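Chitin binding protein (Tectaria macrodonta, PDB 6IF7) binds copper and probably chitin, and is possibly a lytic polysaccharide monooxygenase of the AA10 family, a fern protein with insecticidal activity. Local coordinates at residues 4-9 with 82-87; 93-98 with 130-135; 136-141 with 145-150. All blocks are in the same frame, centred on the assembly; numbering follows the deposited sequence.

Contact 1: 4-9 with 82-87; sequences MEDPIS and IATPLP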
loop_
_atom_site.group_PDB
_atom_site.type_symbol
_atom_site.label_atom_id
_atom_site.label_comp_id
_atom_site.label_asym_id
_atom_site.label_seq_id
_atom_site.Cartn_x
_atom_site.Cartn_y
_atom_site.Cartn_z
ATOM N N MET A 4 1.119 -0.867 -5.507
ATOM C CA MET A 4 -0.100 -0.214 -5.982
ATOM C C MET A 4 0.208 0.993 -6.835
ATOM O O MET A 4 1.070 1.830 -6.506
ATOM C CB MET A 4 -1.042 0.197 -4.838
ATOM C CG MET A 4 -1.891 -0.941 -4.310
ATOM S SD MET A 4 -3.135 -1.552 -5.500
ATOM C CE MET A 4 -4.357 -0.260 -5.368
ATOM N N GLU A 5 -0.517 1.042 -7.947
ATOM C CA GLU A 5 -0.415 2.097 -8.940
ATOM C C GLU A 5 -1.582 3.071 -8.838
ATOM O O GLU A 5 -1.385 4.268 -9.001
ATOM C CB GLU A 5 -0.378 1.502 -10.351
ATOM C CG GLU A 5 -0.221 2.538 -11.456
ATOM C CD GLU A 5 -0.194 1.916 -12.832
ATOM O OE1 GLU A 5 0.715 2.263 -13.580
ATOM O OE2 GLU A 5 -1.061 1.075 -13.162
ATOM N N ASP A 6 -2.787 2.572 -8.577
ATOM C CA ASP A 6 -3.944 3.454 -8.475
ATOM C C ASP A 6 -4.948 2.843 -7.491
ATOM O O ASP A 6 -5.495 1.784 -7.794
ATOM C CB ASP A 6 -4.550 3.645 -9.858
ATOM C CG ASP A 6 -5.506 4.819 -9.943
ATOM O OD1 ASP A 6 -5.258 5.900 -9.350
ATOM O OD2 ASP A 6 -6.526 4.653 -10.642
ATOM N N PRO A 7 -5.148 3.446 -6.308
ATOM C CA PRO A 7 -4.381 4.589 -5.797
ATOM C C PRO A 7 -2.923 4.255 -5.482
ATOM O O PRO A 7 -2.641 3.255 -4.807
ATOM C CB PRO A 7 -5.090 4.932 -4.477
ATOM C CG PRO A 7 -5.641 3.624 -4.004
ATOM C CD PRO A 7 -6.016 2.869 -5.262
ATOM N N ILE A 8 -2.040 5.141 -5.924
ATOM C CA ILE A 8 -0.609 4.903 -5.915
ATOM C C ILE A 8 -0.060 4.733 -4.489
ATOM O O ILE A 8 -0.430 5.477 -3.583
ATOM C CB ILE A 8 0.134 6.024 -6.714
ATOM C CG1 ILE A 8 1.568 5.565 -7.018
ATOM C CG2 ILE A 8 0.055 7.381 -6.003
ATOM C CD1 ILE A 8 2.427 6.535 -7.797
ATOM N N SER A 9 0.814 3.746 -4.297
ATOM C CA SER A 9 1.442 3.511 -2.997
ATOM C C SER A 9 2.412 4.627 -2.627
ATOM O O SER A 9 2.902 5.356 -3.499
ATOM C CB SER A 9 2.211 2.209 -3.033
ATOM O OG SER A 9 3.309 2.323 -3.918
ATOM N N ILE A 82 0.685 12.683 0.181
ATOM C CA ILE A 82 -0.197 13.053 -0.925
ATOM C C ILE A 82 -1.165 11.892 -1.127
ATOM O O ILE A 82 -0.757 10.739 -1.161
ATOM C CB ILE A 82 0.566 13.419 -2.207
ATOM C CG1 ILE A 82 1.455 14.636 -1.921
ATOM C CG2 ILE A 82 -0.421 13.764 -3.338
ATOM C CD1 ILE A 82 2.266 15.131 -3.109
ATOM N N ALA A 83 -2.445 12.227 -1.225
ATOM C CA ALA A 83 -3.517 11.255 -1.194
ATOM C C ALA A 83 -4.296 11.267 -2.508
ATOM O O ALA A 83 -4.419 12.303 -3.151
ATOM C CB ALA A 83 -4.442 11.555 -0.034
ATOM N N THR A 84 -4.785 10.094 -2.893
ATOM C CA THR A 84 -5.588 9.919 -4.088
ATOM C C THR A 84 -7.062 10.061 -3.706
ATOM O O THR A 84 -7.546 9.282 -2.879
ATOM C CB THR A 84 -5.298 8.549 -4.730
ATOM O OG1 THR A 84 -3.913 8.488 -5.105
ATOM C CG2 THR A 84 -6.145 8.326 -5.968
ATOM N N PRO A 85 -7.760 11.075 -4.263
ATOM C CA PRO A 85 -9.209 11.197 -4.052
ATOM C C PRO A 85 -9.936 9.938 -4.536
ATOM O O PRO A 85 -9.630 9.440 -5.608
ATOM C CB PRO A 85 -9.602 12.399 -4.932
ATOM C CG PRO A 85 -8.351 13.201 -5.049
ATOM C CD PRO A 85 -7.234 12.194 -5.079
ATOM N N LEU A 86 -10.888 9.453 -3.750
ATOM C CA LEU A 86 -11.545 8.173 -3.996
ATOM C C LEU A 86 -13.027 8.259 -3.580
ATOM O O LEU A 86 -13.306 8.690 -2.485
ATOM C CB LEU A 86 -10.815 7.116 -3.144
ATOM C CG LEU A 86 -11.140 5.642 -3.303
ATOM C CD1 LEU A 86 -11.316 5.251 -4.742
ATOM C CD2 LEU A 86 -10.043 4.798 -2.683
ATOM N N PRO A 87 -13.979 7.860 -4.448
ATOM C CA PRO A 87 -15.379 7.836 -3.963
ATOM C C PRO A 87 -15.678 6.675 -3.008
ATOM O O PRO A 87 -15.256 5.540 -3.250
ATOM C CB PRO A 87 -16.196 7.715 -5.252
ATOM C CG PRO A 87 -15.258 7.122 -6.232
ATOM C CD PRO A 87 -13.927 7.735 -5.913
HETATM O O HOH W 1 -3.078 7.097 -7.823
HETATM O O HOH W 2 -2.523 7.201 -3.299
#
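P7 and T84 meet through their beta carbons, 3.6 Å from CB to CB, and this pair is the tight part of the contact. T84 reaches P7 with its methyl branch as well: a chi1 of -61° turns CG2 to the proline, 3.9 Å from P7 CB, and the hydroxyl to the waters. The cis peptide bond before P7 turns the chain sharply at the end of strand 2-6, and the proline ring fills the interior with F93, F95 and V180 around it.

The other branch of T84 serves the loose, watery side. No direct hydrogen bond crosses the contact; two waters do the joining. One lies 3.2 Å from T84 OG1, accepts from I8 N and donates to D6 OD1, 2.9 Å from each, and so satisfies the backbone amide that follows the proline. The second lies within hydrogen-bonding distance of I8 O and of T84 OG1, 2.6 Å from the latter. A single hydroxyl is thus linked through water to both backbone polar atoms of I8.

Strand 84-86 pairs with strand 173-182 in the other sheet, so a cis-proline corner after strand 2-6 packs between the two sheets of the immunoglobulin-like beta-sandwich core of lytic polysaccharide monooxygenases.

Contact 2: 93-98 with 130-135; sequences FPFRYI and LPFINV. With NAG (2-acetamido-2-deoxy-beta-D-glucopyranose), chain B.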
loop_
_atom_site.group_PDB
_atom_site.type_symbol
_atom_site.label_atom_id
_atom_site.label_comp_id
_atom_site.label_asym_id
_atom_site.label_seq_id
_atom_site.Cartn_x
_atom_site.Cartn_y
_atom_site.Cartn_z
ATOM N N PHE A 93 -14.199 2.468 -9.418
ATOM C CA PHE A 93 -12.843 3.001 -9.345
ATOM C C PHE A 93 -11.870 2.049 -10.037
ATOM O O PHE A 93 -11.923 0.847 -9.764
ATOM C CB PHE A 93 -12.389 3.244 -7.949
ATOM C CG PHE A 93 -11.114 4.015 -7.889
ATOM C CD1 PHE A 93 -11.124 5.392 -8.026
ATOM C CD2 PHE A 93 -9.884 3.356 -7.749
ATOM C CE1 PHE A 93 -9.936 6.110 -7.963
ATOM C CE2 PHE A 93 -8.692 4.075 -7.694
ATOM C CZ PHE A 93 -8.723 5.450 -7.803
ATOM N N PRO A 94 -11.017 2.573 -10.961
ATOM C CA PRO A 94 -10.045 1.731 -11.678
ATOM C C PRO A 94 -8.801 1.432 -10.834
ATOM O O PRO A 94 -7.770 2.114 -10.966
ATOM C CB PRO A 94 -9.720 2.550 -12.941
ATOM C CG PRO A 94 -9.973 3.959 -12.561
ATOM C CD PRO A 94 -10.984 3.976 -11.443
ATOM N N PHE A 95 -8.916 0.434 -9.953
ATOM C CA PHE A 95 -7.775 0.008 -9.145
ATOM C C PHE A 95 -6.715 -0.648 -10.043
ATOM O O PHE A 95 -7.038 -1.517 -10.895
ATOM C CB PHE A 95 -8.143 -0.962 -8.017
ATOM C CG PHE A 95 -9.125 -0.417 -7.017
ATOM C CD1 PHE A 95 -8.706 0.427 -5.992
ATOM C CD2 PHE A 95 -10.483 -0.772 -7.086
ATOM C CE1 PHE A 95 -9.608 0.920 -5.057
ATOM C CE2 PHE A 95 -11.386 -0.288 -6.157
ATOM C CZ PHE A 95 -10.947 0.558 -5.149
ATOM N N ARG A 96 -5.456 -0.235 -9.836
ATOM C CA ARG A 96 -4.320 -0.779 -10.599
ATOM C C ARG A 96 -3.179 -1.098 -9.663
ATOM O O ARG A 96 -2.875 -0.301 -8.795
ATOM C CB ARG A 96 -3.840 0.219 -11.644
ATOM C CG ARG A 96 -4.912 0.702 -12.607
ATOM C CD ARG A 96 -5.280 -0.351 -13.626
ATOM N NE ARG A 96 -6.297 0.157 -14.557
ATOM C CZ ARG A 96 -7.626 -0.037 -14.475
ATOM N NH1 ARG A 96 -8.200 -0.762 -13.500
ATOM N NH2 ARG A 96 -8.406 0.490 -15.414
ATOM N N TYR A 97 -2.570 -2.276 -9.850
ATOM C CA TYR A 97 -1.356 -2.712 -9.136
ATOM C C TYR A 97 -0.315 -2.964 -10.208
ATOM O O TYR A 97 -0.454 -3.907 -11.017
ATOM C CB TYR A 97 -1.610 -4.008 -8.340
ATOM C CG TYR A 97 -0.488 -4.394 -7.382
ATOM C CD1 TYR A 97 0.720 -4.934 -7.829
ATOM C CD2 TYR A 97 -0.646 -4.218 -6.015
ATOM C CE1 TYR A 97 1.722 -5.257 -6.943
ATOM C CE2 TYR A 97 0.349 -4.550 -5.129
ATOM C CZ TYR A 97 1.524 -5.059 -5.592
ATOM O OH TYR A 97 2.474 -5.380 -4.647
ATOM N N ILE A 98 0.720 -2.128 -10.215
ATOM C CA ILE A 98 1.784 -2.234 -11.222
ATOM C C ILE A 98 2.735 -3.359 -10.813
ATOM O O ILE A 98 3.227 -3.409 -9.665
ATOM C CB ILE A 98 2.547 -0.901 -11.505
ATOM C CG1 ILE A 98 3.635 -1.115 -12.590
ATOM C CG2 ILE A 98 3.203 -0.315 -10.257
ATOM C CD1 ILE A 98 4.196 0.171 -13.173
ATOM N N LEU A 130 -11.965 -7.207 7.862
ATOM C CA LEU A 130 -12.157 -7.920 6.613
ATOM C C LEU A 130 -11.779 -7.094 5.403
ATOM O O LEU A 130 -12.005 -5.887 5.385
ATOM C CB LEU A 130 -13.629 -8.316 6.479
ATOM C CG LEU A 130 -14.189 -9.270 7.542
ATOM C CD1 LEU A 130 -15.468 -9.850 6.999
ATOM C CD2 LEU A 130 -13.233 -10.391 7.900
ATOM N N PRO A 131 -11.238 -7.750 4.360
ATOM C CA PRO A 131 -10.919 -7.025 3.139
ATOM C C PRO A 131 -12.160 -6.657 2.345
ATOM O O PRO A 131 -13.163 -7.372 2.384
ATOM C CB PRO A 131 -10.034 -8.005 2.351
ATOM C CG PRO A 131 -10.314 -9.362 2.905
ATOM C CD PRO A 131 -10.854 -9.180 4.296
ATOM N N PHE A 132 -12.115 -5.534 1.646
ATOM C CA PHE A 132 -13.234 -5.198 0.783
ATOM C C PHE A 132 -13.069 -5.716 -0.638
ATOM O O PHE A 132 -14.049 -5.732 -1.396
ATOM C CB PHE A 132 -13.582 -3.700 0.792
ATOM C CG PHE A 132 -12.542 -2.807 0.179
ATOM C CD1 PHE A 132 -11.464 -2.351 0.932
ATOM C CD2 PHE A 132 -12.685 -2.353 -1.125
ATOM C CE1 PHE A 132 -10.515 -1.479 0.389
ATOM C CE2 PHE A 132 -11.724 -1.496 -1.681
ATOM C CZ PHE A 132 -10.645 -1.060 -0.916
ATOM N N ILE A 133 -11.846 -6.128 -0.995
ATOM C CA ILE A 133 -11.620 -6.911 -2.216
ATOM C C ILE A 133 -10.626 -8.009 -1.869
ATOM O O ILE A 133 -9.625 -7.753 -1.171
ATOM C CB ILE A 133 -11.032 -6.075 -3.380
ATOM C CG1 ILE A 133 -11.943 -4.881 -3.724
ATOM C CG2 ILE A 133 -10.791 -6.947 -4.608
ATOM C CD1 ILE A 133 -11.290 -3.856 -4.643
ATOM N N ASN A 134 -10.924 -9.224 -2.341
ATOM C CA ASN A 134 -9.964 -10.318 -2.364
ATOM C C ASN A 134 -10.037 -11.001 -3.727
ATOM O O ASN A 134 -11.063 -11.588 -4.090
ATOM C CB ASN A 134 -10.261 -11.280 -1.221
ATOM C CG ASN A 134 -9.218 -12.356 -1.068
ATOM O OD1 ASN A 134 -8.199 -12.405 -1.775
ATOM N ND2 ASN A 134 -9.461 -13.216 -0.109
ATOM N N VAL A 135 -8.963 -10.891 -4.496
ATOM C CA VAL A 135 -8.983 -11.323 -5.892
ATOM C C VAL A 135 -7.725 -12.122 -6.273
ATOM O O VAL A 135 -6.597 -11.704 -6.010
ATOM C CB VAL A 135 -9.234 -10.121 -6.840
ATOM C CG1 VAL A 135 -8.099 -9.110 -6.794
ATOM C CG2 VAL A 135 -9.474 -10.599 -8.269
HETATM C C1 NAG B . -8.509 -14.305 0.125
HETATM C C2 NAG B . -8.634 -14.919 1.516
HETATM C C3 NAG B . -7.594 -15.996 1.652
HETATM C C4 NAG B . -7.789 -17.051 0.586
HETATM C C5 NAG B . -7.697 -16.410 -0.788
HETATM C C6 NAG B . -8.032 -17.428 -1.860
HETATM C C7 NAG B . -9.327 -13.540 3.395
HETATM C C8 NAG B . -8.890 -12.534 4.413
HETATM N N2 NAG B . -8.391 -13.935 2.561
HETATM O O3 NAG B . -7.715 -16.597 2.953
HETATM O O4 NAG B . -6.781 -18.046 0.753
HETATM O O5 NAG B . -8.626 -15.339 -0.865
HETATM O O6 NAG B . -7.997 -16.768 -3.126
HETATM O O7 NAG B . -10.450 -13.973 3.346
#
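No backbone atom takes part where F95 meets F132 and I133: three side chains alone bridge a gap of 10.5 Å between F95 CA and I133 CA. This is the facing of two sheets in the beta-sandwich of the LPMO fold, with strand 95-99 on one side and strand 133-136 on the other. F95 points its ring across the gap and touches both partners through CE2 and CZ. Its CE2 lies 3.9 Å from I133 CD1, and its CZ lies 4.1 Å from F132 CE2.

The two rings do not stack. F95 CZ arrives at the edge of the F132 ring, near its plane, while F132 approaches the F95 ring obliquely. A chi1 of 67° at F132 swings its ring toward strand 95-99 and presents the CE2 edge to F95 CZ. I133 extends along its CG1 branch, with CD1 forming the tip that meets F95. F95 also meets the ring of F109 edge-to-face, and I147 packs against both F95 and I133, so the contact is a buried apolar one. A bound magnesium ion lies about 4 Å from the side chain of I133.

R96 NH1 donates to F95 O at 3.0 Å, from above the carbonyl plane; the same oxygen serves I147 N in the sheet pairing. On the other strand N134 carries an N-linked glycan, whose first sugar is also hydrogen-bonded to E108. N134 ND2 is joined covalently to NAG C1 at 1.5 Å, and the acetamido methyl C8 of that sugar rests 3.8 Å from P131 CG.

Contact 3: 136-141 with 145-150; sequences TNPPLV and YQITGT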
loop_
_atom_site.group_PDB
_atom_site.type_symbol
_atom_site.label_atom_id
_atom_site.label_comp_id
_atom_site.label_asym_id
_atom_site.label_seq_id
_atom_site.Cartn_x
_atom_site.Cartn_y
_atom_site.Cartn_z
ATOM N N THR A 136 -7.945 -13.276 -6.890
ATOM C CA THR A 136 -6.865 -14.166 -7.335
ATOM C C THR A 136 -6.601 -13.964 -8.797
ATOM O O THR A 136 -7.526 -14.108 -9.613
ATOM C CB THR A 136 -7.237 -15.639 -7.120
ATOM O OG1 THR A 136 -7.312 -15.885 -5.719
ATOM C CG2 THR A 136 -6.191 -16.581 -7.740
ATOM N N ASN A 137 -5.339 -13.667 -9.121
ATOM C CA ASN A 137 -4.866 -13.532 -10.518
ATOM C C ASN A 137 -5.807 -12.720 -11.387
ATOM O O ASN A 137 -6.382 -13.223 -12.364
ATOM C CB ASN A 137 -4.579 -14.915 -11.126
ATOM C CG ASN A 137 -3.450 -15.625 -10.394
ATOM O OD1 ASN A 137 -2.391 -15.038 -10.136
ATOM N ND2 ASN A 137 -3.685 -16.850 -10.009
ATOM N N PRO A 138 -5.987 -11.451 -11.012
ATOM C CA PRO A 138 -6.814 -10.573 -11.823
ATOM C C PRO A 138 -6.157 -10.306 -13.180
ATOM O O PRO A 138 -4.976 -10.602 -13.336
ATOM C CB PRO A 138 -6.891 -9.303 -10.977
ATOM C CG PRO A 138 -5.645 -9.318 -10.141
ATOM C CD PRO A 138 -5.435 -10.763 -9.829
ATOM N N PRO A 139 -6.900 -9.744 -14.150
ATOM C CA PRO A 139 -6.308 -9.527 -15.473
ATOM C C PRO A 139 -5.074 -8.619 -15.424
ATOM O O PRO A 139 -5.114 -7.570 -14.776
ATOM C CB PRO A 139 -7.423 -8.842 -16.272
ATOM C CG PRO A 139 -8.661 -9.099 -15.516
ATOM C CD PRO A 139 -8.259 -9.188 -14.071
ATOM N N LEU A 140 -4.005 -9.042 -16.104
ATOM C CA LEU A 140 -2.796 -8.257 -16.271
ATOM C C LEU A 140 -2.879 -7.575 -17.625
ATOM O O LEU A 140 -3.019 -8.248 -18.619
ATOM C CB LEU A 140 -1.585 -9.178 -16.215
ATOM C CG LEU A 140 -0.224 -8.498 -16.259
ATOM C CD1 LEU A 140 0.039 -7.741 -14.963
ATOM C CD2 LEU A 140 0.846 -9.557 -16.472
ATOM N N VAL A 141 -2.823 -6.245 -17.648
ATOM C CA VAL A 141 -2.981 -5.443 -18.866
ATOM C C VAL A 141 -1.953 -4.297 -18.868
ATOM O O VAL A 141 -1.972 -3.449 -17.978
ATOM C CB VAL A 141 -4.393 -4.832 -18.945
ATOM C CG1 VAL A 141 -4.549 -4.009 -20.215
ATOM C CG2 VAL A 141 -5.471 -5.915 -18.857
ATOM N N TYR A 145 -2.023 -5.048 -13.098
ATOM C CA TYR A 145 -3.228 -5.767 -12.735
ATOM C C TYR A 145 -4.377 -4.767 -12.588
ATOM O O TYR A 145 -4.230 -3.757 -11.919
ATOM C CB TYR A 145 -3.029 -6.523 -11.427
ATOM C CG TYR A 145 -2.115 -7.720 -11.502
ATOM C CD1 TYR A 145 -2.503 -8.884 -12.183
ATOM C CD2 TYR A 145 -0.876 -7.721 -10.840
ATOM C CE1 TYR A 145 -1.681 -10.003 -12.210
ATOM C CE2 TYR A 145 -0.044 -8.835 -10.865
ATOM C CZ TYR A 145 -0.445 -9.966 -11.550
ATOM O OH TYR A 145 0.397 -11.044 -11.555
ATOM N N GLN A 146 -5.487 -5.044 -13.264
ATOM C CA GLN A 146 -6.733 -4.289 -13.147
ATOM C C GLN A 146 -7.652 -5.035 -12.188
ATOM O O GLN A 146 -7.921 -6.221 -12.360
ATOM C CB GLN A 146 -7.426 -4.173 -14.517
ATOM C CG GLN A 146 -6.512 -3.639 -15.605
ATOM C CD GLN A 146 -7.242 -3.106 -16.806
ATOM O OE1 GLN A 146 -8.342 -3.545 -17.140
ATOM N NE2 GLN A 146 -6.623 -2.160 -17.482
ATOM N N ILE A 147 -8.146 -4.323 -11.186
ATOM C CA ILE A 147 -8.917 -4.905 -10.090
ATOM C C ILE A 147 -10.221 -4.104 -9.930
ATOM O O ILE A 147 -10.216 -2.862 -9.953
ATOM C CB ILE A 147 -8.047 -4.919 -8.794
ATOM C CG1 ILE A 147 -6.881 -5.929 -8.974
ATOM C CG2 ILE A 147 -8.875 -5.206 -7.537
ATOM C CD1 ILE A 147 -5.786 -5.824 -7.953
ATOM N N THR A 148 -11.320 -4.829 -9.740
ATOM C CA THR A 148 -12.646 -4.225 -9.554
ATOM C C THR A 148 -13.213 -4.565 -8.183
ATOM O O THR A 148 -13.112 -5.709 -7.702
ATOM C CB THR A 148 -13.631 -4.720 -10.624
ATOM O OG1 THR A 148 -13.576 -6.155 -10.681
ATOM C CG2 THR A 148 -13.290 -4.115 -11.983
ATOM N N GLY A 149 -13.811 -3.564 -7.553
ATOM C CA GLY A 149 -14.486 -3.752 -6.292
ATOM C C GLY A 149 -15.289 -2.538 -5.929
ATOM O O GLY A 149 -15.151 -1.480 -6.547
ATOM N N THR A 150 -16.128 -2.705 -4.919
ATOM C CA THR A 150 -16.922 -1.631 -4.367
ATOM C C THR A 150 -16.172 -1.088 -3.149
ATOM O O THR A 150 -15.785 -1.850 -2.247
ATOM C CB THR A 150 -18.338 -2.117 -4.014
ATOM O OG1 THR A 150 -19.003 -2.530 -5.210
ATOM C CG2 THR A 150 -19.175 -0.993 -3.360
HETATM O O HOH W 3 -1.348 -13.350 -12.016
HETATM O O HOH W 4 -3.788 -1.783 -16.687
#
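A beta hairpin pairs strand 140-141 with strand 144-147 at one side of the four-stranded antiparallel sheet, close to the copper site. L140 and Y145 form its antiparallel non-hydrogen-bonded pair, with alpha carbons 4.3 Å apart and both side chains on the same face. L140 CD1 sits squarely over one face of the Y145 ring, 3.9 Å from the centroid and only 7° off the normal, a well-centred CH-pi contact. A chi1 of -175° with a chi2 of 70° swings this methyl over the tyrosine.

One residue back, P139 O accepts a nearly linear hydrogen bond from Q146 N, 3.0 Å long, and also receives the Y145 CA-H. P138 borders the same ring differently: its carbonyl O lies near the ring plane at the edge, 3.2 Å from Y145 CD1, while its CG packs on Y145 CD1 and on I147 CG1, each at 3.8 Å. On the outer side, V141 lies against the amide end of Q146, and a water accepts from Q146 NE2 and donates to V141 O.

The phenol end of Y145 is hydrogen-bonded to H103 N, and a water lies between Y145 OH and N137 OD1, which itself takes a hydrogen bond from G105 N. H103 is a copper ligand, and the side chain of Y145 lies about 9 Å from the copper ion. With its ring packed by L140, P138 and F107 and its hydroxyl engaged by the H103 backbone, Y145 is placed as a second-shell residue and probably helps to hold the backbone of the copper-binding histidine.

From the N terminus, strand 2-6 leads into contact 1, which closes a 72-residue excursion of loops and short helices when the chain returns at residues 82-87. The chain then enters strand 95-99 and, after strand 105-111, comes back to close contact 2; contact 3 follows at once as a short hairpin. The three are in series, with none nested or crossed. Contacts 1 and 2 meet where E5 and D6 both face R96 in a classic beta bulge, and contacts 2 and 3 where strands 95-99 and 144-147 pair. Contacts 1 and 2 each join the four-stranded sheet to the mixed sheet, whereas contact 3 completes the hairpin at the edge of the four-stranded sheet.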